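Local coordinates for BauA (Acinetobacter baumannii, PDB 6HCP), which transports ferric preacinetobactin across the outer membrane as a siderophore receptor, probably driven by TonB, at residues H599-A613 against G628-N642. Sequence-based numbering, arbitrary orientation. Where two conformers were deposited one is given.
With C8E ((hydroxyethyloxy)tri(ethyloxy)octane), chain B; C8E ((hydroxyethyloxy)tri(ethyloxy)octane), chain C.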
ATOM      1  N   HIS A 599     -23.582  30.422 -15.368  1.00 28.74           N
ATOM      2  CA  HIS A 599     -22.778  29.606 -14.428  1.00 25.68           C
ATOM      3  C   HIS A 599     -22.670  28.166 -14.951  1.00 25.47           C
ATOM      4  O   HIS A 599     -23.392  27.745 -15.868  1.00 26.40           O
ATOM      5  CB  HIS A 599     -23.388  29.649 -13.027  1.00 26.88           C
ATOM      6  CG  HIS A 599     -23.245  30.965 -12.340  1.00 28.04           C
ATOM      7  ND1 HIS A 599     -23.652  31.160 -11.039  1.00 31.00           N
ATOM      8  CD2 HIS A 599     -22.768  32.155 -12.775  1.00 34.16           C
ATOM      9  CE1 HIS A 599     -23.425  32.420 -10.691  1.00 35.10           C
ATOM     10  NE2 HIS A 599     -22.901  33.052 -11.744  1.00 34.58           N
ATOM     11  N   THR A 600     -21.739  27.418 -14.367  1.00 23.23           N
ATOM     12  CA  THR A 600     -21.539  26.011 -14.697  1.00 27.25           C
ATOM     13  C   THR A 600     -22.440  25.176 -13.783  1.00 25.35           C
ATOM     14  O   THR A 600     -22.587  25.470 -12.606  1.00 25.12           O
ATOM     15  CB  THR A 600     -20.068  25.620 -14.533  1.00 26.88           C
ATOM     16  OG1 THR A 600     -19.310  26.407 -15.445  1.00 27.34           O
ATOM     17  CG2 THR A 600     -19.795  24.155 -14.771  1.00 26.96           C
ATOM     18  N   ALA A 601     -23.073  24.149 -14.346  1.00 24.98           N
ATOM     19  CA  ALA A 601     -23.923  23.247 -13.584  1.00 22.33           C
ATOM     20  C   ALA A 601     -23.099  22.553 -12.499  1.00 21.83           C
ATOM     21  O   ALA A 601     -21.883  22.345 -12.669  1.00 23.86           O
ATOM     22  CB  ALA A 601     -24.564  22.228 -14.492  1.00 23.74           C
ATOM     23  N   VAL A 602     -23.788  22.160 -11.423  1.00 21.96           N
ATOM     24  CA  VAL A 602     -23.131  21.502 -10.292  1.00 22.81           C
ATOM     25  C   VAL A 602     -22.756  20.061 -10.662  1.00 22.45           C
ATOM     26  O   VAL A 602     -23.268  19.474 -11.619  1.00 22.61           O
ATOM     27  CB  VAL A 602     -24.008  21.531  -9.028  1.00 23.04           C
ATOM     28  CG1 VAL A 602     -24.290  22.953  -8.553  1.00 27.68           C
ATOM     29  CG2 VAL A 602     -25.294  20.747  -9.231  1.00 25.90           C
ATOM     30  N   ALA A 603     -21.803  19.524  -9.892  1.00 24.38           N
ATOM     31  CA  ALA A 603     -21.577  18.087  -9.667  1.00 22.68           C
ATOM     32  C   ALA A 603     -20.651  17.490 -10.727  1.00 23.73           C
ATOM     33  O   ALA A 603     -19.884  16.573 -10.408  1.00 23.94           O
ATOM     34  CB  ALA A 603     -22.882  17.326  -9.565  1.00 23.91           C
ATOM     35  N   VAL A 604     -20.835  17.868 -11.993  1.00 21.54           N
ATOM     36  CA  VAL A 604     -20.172  17.201 -13.099  1.00 22.21           C
ATOM     37  C   VAL A 604     -18.868  17.917 -13.431  1.00 23.56           C
ATOM     38  O   VAL A 604     -18.797  19.138 -13.393  1.00 26.40           O
ATOM     39  CB  VAL A 604     -21.076  17.089 -14.337  1.00 25.03           C
ATOM     40  CG1 VAL A 604     -22.216  16.125 -14.070  1.00 29.92           C
ATOM     41  CG2 VAL A 604     -21.570  18.449 -14.800  1.00 30.13           C
ATOM     42  N   PRO A 605     -17.824  17.168 -13.835  1.00 24.95           N
ATOM     43  CA  PRO A 605     -16.572  17.768 -14.287  1.00 24.91           C
ATOM     44  C   PRO A 605     -16.694  18.186 -15.751  1.00 24.56           C
ATOM     45  O   PRO A 605     -17.426  17.548 -16.516  1.00 24.13           O
ATOM     46  CB  PRO A 605     -15.559  16.621 -14.150  1.00 23.87           C
ATOM     47  CG  PRO A 605     -16.379  15.383 -14.351  1.00 25.74           C
ATOM     48  CD  PRO A 605     -17.742  15.699 -13.761  1.00 24.68           C
ATOM     49  N   LYS A 606     -15.899  19.180 -16.158  1.00 24.69           N
ATOM     50  CA  LYS A 606     -15.870  19.585 -17.560  1.00 22.79           C
ATOM     51  C   LYS A 606     -14.942  18.689 -18.384  1.00 26.74           C
ATOM     52  O   LYS A 606     -15.186  18.482 -19.553  1.00 26.71           O
ATOM     53  CB  LYS A 606     -15.450  21.046 -17.690  1.00 25.48           C
ATOM     54  CG  LYS A 606     -16.517  22.004 -17.182  1.00 28.15           C
ATOM     55  CD  LYS A 606     -16.126  23.457 -17.308  1.00 35.12           C
ATOM     56  CE  LYS A 606     -16.380  24.035 -18.673  1.00 47.17           C
ATOM     57  NZ  LYS A 606     -16.538  25.503 -18.563  1.00 49.42           N
ATOM     58  N   ASN A 607     -13.934  18.103 -17.746  1.00 24.33           N
ATOM     59  CA  ASN A 607     -12.957  17.270 -18.475  1.00 23.86           C
ATOM     60  C   ASN A 607     -12.919  15.880 -17.835  1.00 25.03           C
ATOM     61  O   ASN A 607     -12.736  15.784 -16.641  1.00 25.90           O
ATOM     62  CB  ASN A 607     -11.555  17.887 -18.467  1.00 26.10           C
ATOM     63  CG  ASN A 607     -11.524  19.317 -18.994  1.00 34.16           C
ATOM     64  OD1 ASN A 607     -12.257  19.652 -19.901  1.00 40.80           O
ATOM     65  ND2 ASN A 607     -10.524  20.081 -18.607  1.00 48.71           N
ATOM     66  N   GLN A 608     -12.878  14.837 -18.673  1.00 24.26           N
ATOM     67  CA  GLN A 608     -12.620  13.473 -18.215  1.00 25.64           C
ATOM     68  C   GLN A 608     -11.674  12.787 -19.190  1.00 27.73           C
ATOM     69  O   GLN A 608     -11.773  12.956 -20.407  1.00 29.29           O
ATOM     70  CB  GLN A 608     -13.894  12.638 -18.135  1.00 28.70           C
ATOM     71  CG  GLN A 608     -14.914  13.118 -17.125  1.00 28.86           C
ATOM     72  CD  GLN A 608     -15.900  12.009 -16.825  1.00 36.26           C
ATOM     73  OE1 GLN A 608     -15.557  10.838 -16.869  1.00 43.23           O
ATOM     74  NE2 GLN A 608     -17.169  12.350 -16.800  1.00 36.94           N
ATOM     75  N   ALA A 609     -10.779  11.977 -18.630  1.00 24.80           N
ATOM     76  CA  ALA A 609      -9.929  11.089 -19.395  1.00 26.25           C
ATOM     77  C   ALA A 609      -9.871   9.745 -18.672  1.00 27.08           C
ATOM     78  O   ALA A 609      -9.614   9.699 -17.457  1.00 25.74           O
ATOM     79  CB  ALA A 609      -8.546  11.671 -19.514  1.00 29.07           C
ATOM     80  N   LYS A 610     -10.257   8.688 -19.385  1.00 23.28           N
ATOM     81  CA  LYS A 610     -10.295   7.363 -18.818  1.00 24.04           C
ATOM     82  C   LYS A 610      -9.587   6.409 -19.777  1.00 26.71           C
ATOM     83  O   LYS A 610      -9.794   6.472 -20.973  1.00 28.00           O
ATOM     84  CB  LYS A 610     -11.740   6.920 -18.586  1.00 27.26           C
ATOM     85  CG  LYS A 610     -12.467   7.659 -17.475  1.00 26.51           C
ATOM     86  CD  LYS A 610     -13.942   7.307 -17.352  1.00 25.55           C
ATOM     87  CE  LYS A 610     -14.603   8.056 -16.217  1.00 26.22           C
ATOM     88  NZ  LYS A 610     -16.061   7.814 -16.173  1.00 27.49           N
ATOM     89  N   LEU A 611      -8.842   5.457 -19.209  0.50 24.41           N
ATOM     90  CA  LEU A 611      -8.217   4.420 -20.012  0.50 25.51           C
ATOM     91  C   LEU A 611      -8.103   3.147 -19.181  0.50 25.06           C
ATOM     92  O   LEU A 611      -7.587   3.171 -18.069  0.50 26.05           O
ATOM     93  CB  LEU A 611      -6.835   4.889 -20.476  0.50 25.98           C
ATOM     94  CG  LEU A 611      -6.076   3.900 -21.361  0.50 27.46           C
ATOM     95  CD1 LEU A 611      -6.895   3.558 -22.587  0.50 29.98           C
ATOM     96  CD2 LEU A 611      -4.725   4.470 -21.766  0.50 28.77           C
ATOM     97  N   GLY A 612      -8.616   2.057 -19.748  1.00 24.54           N
ATOM     98  CA  GLY A 612      -8.451   0.735 -19.201  1.00 24.62           C
ATOM     99  C   GLY A 612      -7.712  -0.138 -20.206  1.00 28.79           C
ATOM    100  O   GLY A 612      -8.019  -0.137 -21.401  1.00 29.74           O
ATOM    101  N   ALA A 613      -6.621  -0.754 -19.751  1.00 29.11           N
ATOM    102  CA  ALA A 613      -5.782  -1.560 -20.612  1.00 29.75           C
ATOM    103  C   ALA A 613      -5.624  -2.931 -19.969  1.00 30.05           C
ATOM    104  O   ALA A 613      -5.605  -3.039 -18.731  1.00 29.19           O
ATOM    105  CB  ALA A 613      -4.434  -0.901 -20.823  1.00 35.12           C
ATOM    106  N   GLY A 628      -4.756  -2.401 -15.882  1.00 27.03           N
ATOM    107  CA  GLY A 628      -4.698  -1.118 -15.195  1.00 28.75           C
ATOM    108  C   GLY A 628      -5.743  -0.161 -15.762  1.00 30.45           C
ATOM    109  O   GLY A 628      -6.106  -0.226 -16.944  1.00 26.81           O
ATOM    110  N   ASN A 629      -6.201   0.737 -14.895  1.00 27.06           N
ATOM    111  CA  ASN A 629      -7.140   1.787 -15.246  1.00 25.31           C
ATOM    112  C   ASN A 629      -6.667   3.106 -14.639  1.00 25.63           C
ATOM    113  O   ASN A 629      -6.214   3.148 -13.480  1.00 25.67           O
ATOM    114  CB  ASN A 629      -8.539   1.480 -14.715  1.00 25.59           C
ATOM    115  CG  ASN A 629      -9.229   0.400 -15.509  1.00 28.15           C
ATOM    116  OD1 ASN A 629      -8.977  -0.774 -15.269  1.00 29.39           O
ATOM    117  ND2 ASN A 629     -10.154   0.794 -16.376  1.00 27.80           N
ATOM    118  N   ILE A 630      -6.836   4.175 -15.415  1.00 24.97           N
ATOM    119  CA  ILE A 630      -6.720   5.529 -14.917  1.00 25.85           C
ATOM    120  C   ILE A 630      -8.020   6.279 -15.220  1.00 26.13           C
ATOM    121  O   ILE A 630      -8.672   6.049 -16.230  1.00 27.14           O
ATOM    122  CB  ILE A 630      -5.488   6.230 -15.526  1.00 30.91           C
ATOM    123  CG1 ILE A 630      -5.261   7.610 -14.913  1.00 33.91           C
ATOM    124  CG2 ILE A 630      -5.599   6.316 -17.034  1.00 33.80           C
ATOM    125  CD1 ILE A 630      -3.870   8.167 -15.151  1.00 37.34           C
ATOM    126  N   ASN A 631      -8.409   7.132 -14.276  1.00 22.68           N
ATOM    127  CA  ASN A 631      -9.646   7.889 -14.328  1.00 26.58           C
ATOM    128  C   ASN A 631      -9.328   9.289 -13.794  1.00 25.31           C
ATOM    129  O   ASN A 631      -9.087   9.444 -12.625  1.00 27.89           O
ATOM    130  CB  ASN A 631     -10.736   7.154 -13.540  1.00 26.10           C
ATOM    131  CG  ASN A 631     -11.970   7.987 -13.231  1.00 32.19           C
ATOM    132  OD1 ASN A 631     -12.193   9.029 -13.830  1.00 30.79           O
ATOM    133  ND2 ASN A 631     -12.744   7.574 -12.235  1.00 44.85           N
ATOM    134  N   ALA A 632      -9.209  10.262 -14.700  1.00 24.65           N
ATOM    135  CA  ALA A 632      -8.817  11.617 -14.377  1.00 23.89           C
ATOM    136  C   ALA A 632      -9.954  12.574 -14.724  1.00 25.53           C
ATOM    137  O   ALA A 632     -10.401  12.620 -15.874  1.00 25.89           O
ATOM    138  CB  ALA A 632      -7.565  11.996 -15.134  1.00 26.61           C
ATOM    139  N   VAL A 633     -10.370  13.368 -13.742  1.00 24.68           N
ATOM    140  CA  VAL A 633     -11.389  14.391 -13.979  1.00 26.51           C
ATOM    141  C   VAL A 633     -10.925  15.730 -13.405  1.00 28.98           C
ATOM    142  O   VAL A 633     -10.130  15.778 -12.481  1.00 28.45           O
ATOM    143  CB  VAL A 633     -12.760  13.982 -13.417  1.00 27.88           C
ATOM    144  CG1 VAL A 633     -13.169  12.606 -13.902  1.00 32.28           C
ATOM    145  CG2 VAL A 633     -12.816  14.049 -11.901  1.00 28.89           C
ATOM    146  N   SER A 634     -11.544  16.800 -13.916  1.00 25.99           N
ATOM    147  CA  SER A 634     -11.309  18.162 -13.479  1.00 26.82           C
ATOM    148  C   SER A 634     -12.320  18.540 -12.388  1.00 29.11           C
ATOM    149  O   SER A 634     -13.089  17.716 -11.909  1.00 24.85           O
ATOM    150  CB  SER A 634     -11.358  19.104 -14.644  1.00 25.14           C
ATOM    151  OG  SER A 634     -12.593  19.002 -15.325  1.00 26.23           O
ATOM    152  N   LYS A 635     -12.279  19.804 -11.963  1.00 25.31           N
ATOM    153  CA  LYS A 635     -13.023  20.237 -10.792  1.00 27.80           C
ATOM    154  C   LYS A 635     -14.535  20.174 -11.047  1.00 23.52           C
ATOM    155  O   LYS A 635     -14.985  20.216 -12.199  1.00 25.12           O
ATOM    156  CB  LYS A 635     -12.582  21.650 -10.420  1.00 28.47           C
ATOM    157  CG  LYS A 635     -12.954  22.753 -11.400  1.00 34.85           C
ATOM    158  CD  LYS A 635     -12.683  24.113 -10.762  1.00 40.23           C
ATOM    159  CE  LYS A 635     -13.117  25.286 -11.600  1.00 50.38           C
ATOM    160  NZ  LYS A 635     -13.045  26.535 -10.807  1.00 60.66           N
ATOM    161  N   GLN A 636     -15.308  20.156  -9.959  1.00 22.67           N
ATOM    162  CA  GLN A 636     -16.773  20.233 -10.037  1.00 22.83           C
ATOM    163  C   GLN A 636     -17.259  21.316  -9.075  1.00 25.06           C
ATOM    164  O   GLN A 636     -16.797  21.420  -7.937  1.00 23.74           O
ATOM    165  CB  GLN A 636     -17.424  18.895  -9.681  1.00 22.95           C
ATOM    166  CG  GLN A 636     -16.709  17.676 -10.265  1.00 22.82           C
ATOM    167  CD  GLN A 636     -15.842  16.964  -9.256  1.00 24.45           C
ATOM    168  OE1 GLN A 636     -16.335  16.499  -8.242  1.00 24.61           O
ATOM    169  NE2 GLN A 636     -14.542  16.923  -9.516  1.00 25.91           N
ATOM    170  N   TYR A 637     -18.279  22.059  -9.509  1.00 23.42           N
ATOM    171  CA  TYR A 637     -18.936  23.003  -8.659  1.00 23.72           C
ATOM    172  C   TYR A 637     -19.915  22.291  -7.744  1.00 21.82           C
ATOM    173  O   TYR A 637     -20.635  21.349  -8.145  1.00 24.32           O
ATOM    174  CB  TYR A 637     -19.622  24.099  -9.481  1.00 25.88           C
ATOM    175  CG  TYR A 637     -18.638  25.060 -10.077  1.00 26.88           C
ATOM    176  CD1 TYR A 637     -17.983  25.979  -9.272  1.00 29.90           C
ATOM    177  CD2 TYR A 637     -18.209  24.923 -11.386  1.00 29.55           C
ATOM    178  CE1 TYR A 637     -17.007  26.813  -9.785  1.00 30.96           C
ATOM    179  CE2 TYR A 637     -17.221  25.742 -11.909  1.00 31.79           C
ATOM    180  CZ  TYR A 637     -16.663  26.728 -11.118  1.00 35.63           C
ATOM    181  OH  TYR A 637     -15.656  27.511 -11.600  1.00 37.38           O
ATOM    182  N   ILE A 638     -20.034  22.832  -6.532  1.00 22.86           N
ATOM    183  CA  ILE A 638     -20.883  22.254  -5.505  1.00 24.96           C
ATOM    184  C   ILE A 638     -22.202  23.036  -5.399  1.00 24.52           C
ATOM    185  O   ILE A 638     -23.223  22.481  -4.973  1.00 25.74           O
ATOM    186  CB  ILE A 638     -20.102  22.169  -4.174  1.00 23.88           C
ATOM    187  CG1 ILE A 638     -18.929  21.194  -4.330  1.00 24.52           C
ATOM    188  CG2 ILE A 638     -20.997  21.781  -3.001  1.00 25.23           C
ATOM    189  CD1 ILE A 638     -19.318  19.818  -4.863  1.00 24.79           C
ATOM    190  N   ASN A 639     -22.190  24.307  -5.811  1.00 25.07           N
ATOM    191  CA  ASN A 639     -23.441  25.106  -5.831  1.00 23.79           C
ATOM    192  C   ASN A 639     -23.560  25.861  -7.152  1.00 21.44           C
ATOM    193  O   ASN A 639     -22.605  26.018  -7.885  1.00 25.21           O
ATOM    194  CB  ASN A 639     -23.554  26.071  -4.648  1.00 25.45           C
ATOM    195  CG  ASN A 639     -22.442  27.105  -4.563  1.00 26.15           C
ATOM    196  OD1 ASN A 639     -21.676  27.316  -5.502  1.00 27.25           O
ATOM    197  ND2 ASN A 639     -22.329  27.738  -3.406  1.00 25.79           N
ATOM    198  N   ALA A 640     -24.801  26.219  -7.485  1.00 26.16           N
ATOM    199  CA  ALA A 640     -25.138  26.823  -8.772  1.00 26.20           C
ATOM    200  C   ALA A 640     -24.608  28.259  -8.834  1.00 27.06           C
ATOM    201  O   ALA A 640     -24.435  28.813  -9.919  1.00 26.95           O
ATOM    202  CB  ALA A 640     -26.632  26.770  -8.983  1.00 29.97           C
ATOM    203  N   GLU A 641     -24.369  28.854  -7.662  1.00 27.13           N
ATOM    204  CA  GLU A 641     -23.709  30.172  -7.548  1.00 29.95           C
ATOM    205  C   GLU A 641     -22.235  30.077  -7.956  1.00 32.09           C
ATOM    206  O   GLU A 641     -21.598  31.098  -8.227  1.00 27.94           O
ATOM    207  CB  GLU A 641     -23.820  30.715  -6.119  1.00 34.52           C
ATOM    208  CG  GLU A 641     -25.245  31.033  -5.691  1.00 33.72           C
ATOM    209  CD  GLU A 641     -26.153  29.840  -5.438  1.00 42.78           C
ATOM    210  OE1 GLU A 641     -25.633  28.763  -5.021  1.00 36.31           O
ATOM    211  OE2 GLU A 641     -27.362  29.941  -5.792  1.00 38.72           O
ATOM    212  N   ASN A 642     -21.698  28.849  -7.994  1.00 26.93           N
ATOM    213  CA  ASN A 642     -20.321  28.564  -8.375  1.00 24.91           C
ATOM    214  C   ASN A 642     -19.335  29.252  -7.413  1.00 26.80           C
ATOM    215  O   ASN A 642     -18.218  29.586  -7.806  1.00 29.37           O
ATOM    216  CB  ASN A 642     -20.006  28.953  -9.818  1.00 29.26           C
ATOM    217  CG  ASN A 642     -20.646  28.104 -10.905  1.00 29.66           C
ATOM    218  OD1 ASN A 642     -20.375  28.337 -12.070  1.00 26.52           O
ATOM    219  ND2 ASN A 642     -21.482  27.130 -10.562  1.00 23.65           N
TER
HETATM  220  C1  C8E B 827     -12.011  15.067 -28.025  1.00 60.20           C
HETATM  221  C2  C8E B 827     -10.884  15.553 -27.150  1.00 63.07           C
HETATM  222  C3  C8E B 827     -11.359  15.885 -25.738  1.00 54.75           C
HETATM  223  C4  C8E B 827     -10.168  16.306 -24.877  1.00 63.17           C
HETATM  224  C5  C8E B 827     -10.539  16.486 -23.409  1.00 64.66           C
HETATM  225  C6  C8E B 827      -9.318  16.356 -22.501  1.00 58.87           C
HETATM  226  C7  C8E B 827      -9.734  16.228 -21.040  1.00 61.68           C
HETATM  227  C8  C8E B 827      -8.635  15.635 -20.144  1.00 50.90           C
HETATM  228  O9  C8E B 827      -8.690  16.169 -18.826  1.00 48.35           O
HETATM  229  C10 C8E B 827      -8.519  15.259 -17.730  1.00 41.83           C
HETATM  230  C11 C8E B 827      -8.643  15.964 -16.389  1.00 47.66           C
HETATM  231  O12 C8E B 827      -7.393  16.346 -15.810  1.00 53.96           O
HETATM  232  C13 C8E B 827      -7.304  17.786 -15.585  1.00 79.35           C
HETATM  233  C14 C8E B 827      -7.270  18.184 -14.091  1.00 87.85           C
HETATM  234  O15 C8E B 827      -7.922  19.443 -13.734  1.00 78.65           O
HETATM  235  C16 C8E B 827      -8.181  19.581 -12.296  1.00 42.91           C
HETATM  236  C17 C8E B 827      -8.966  20.852 -11.839  1.00 43.03           C
HETATM  237  O18 C8E B 827      -8.875  20.902 -10.377  1.00 38.71           O
HETATM  238  C1  C8E C 833      -0.656   0.871 -12.447  1.00 55.49           C
HETATM  239  C2  C8E C 833      -1.115   1.194 -13.855  1.00 50.90           C
HETATM  240  C3  C8E C 833      -2.422   1.952 -13.773  1.00 45.94           C
HETATM  241  C4  C8E C 833      -2.685   2.805 -15.009  1.00 47.03           C
HETATM  242  C5  C8E C 833      -2.703   2.002 -16.290  1.00 51.47           C
HETATM  243  C6  C8E C 833      -3.691   2.568 -17.291  1.00 48.50           C
HETATM  244  C7  C8E C 833      -3.405   2.072 -18.705  1.00 52.41           C
HETATM  245  C8  C8E C 833      -2.137   1.217 -18.740  1.00 53.04           C
HETATM  246  O   HOH W   1     -19.426  21.400 -12.086  1.00 24.57           O
HETATM  247  O   HOH W   2     -18.907  15.640  -8.123  1.00 24.57           O
HETATM  248  O   HOH W   3     -14.175  20.967 -14.539  1.00 25.45           O
HETATM  249  O   HOH W   4      -8.364  -2.596 -17.307  1.00 31.75           O
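The side-chain amide of Asn642 reads both polar backbone atoms of Thr600. Its OD1 takes the Thr600 N-H on a lone pair at 2.8 Å, while ND2 gives an almost straight bond to Thr600 O (2.9 Å, 176° at the hydrogen) and a second to Asn639 O, both acceptors in the amide plane. These three bonds fix its rotation, and its CG sits over the centre of one face of the Tyr637 ring. Next to it, His599 ND1 donates to Ala640 O (2.7 Å), which lies in the imidazole plane. Regular strand bonding lapses between Val602 and Lys606. Ala603 N still reaches Tyr637 O (2.8 Å), and three waters bridge the rest: one donates to Ala601 O and Val604 O and accepts from Tyr637 N; another joins Ala603 O to Gln636 OE1, which Arg649 also grips; the third accepts from Lys606 N, donates to Lys635 O and meets Ser634 OG. Pairing resumes with Ser634 N to Asn607 O (3.1 Å), but Asn607 N-H goes to Ser634 OG (2.9 Å), held there by a chi1 of 57°. From Gln608/Val633 onward the pairing is regular, in the arms of a hairpin (strands 599-618 and 622-637) of the TonB-dependent receptor beta-barrel, with paired backbone bonds at Ala609/Ala632, Leu611/Ile630 and Ala613/Gly628. An octyl chain lies by Leu611 and Ala613, and the glycol part of a second detergent by Ala609 and Ser634, consistent with a membrane-facing wall. On the other face, extended Lys610 runs beside Asn631, and its NZ is satisfied by the carbonyls of Ala85, Asp88 and Ile91.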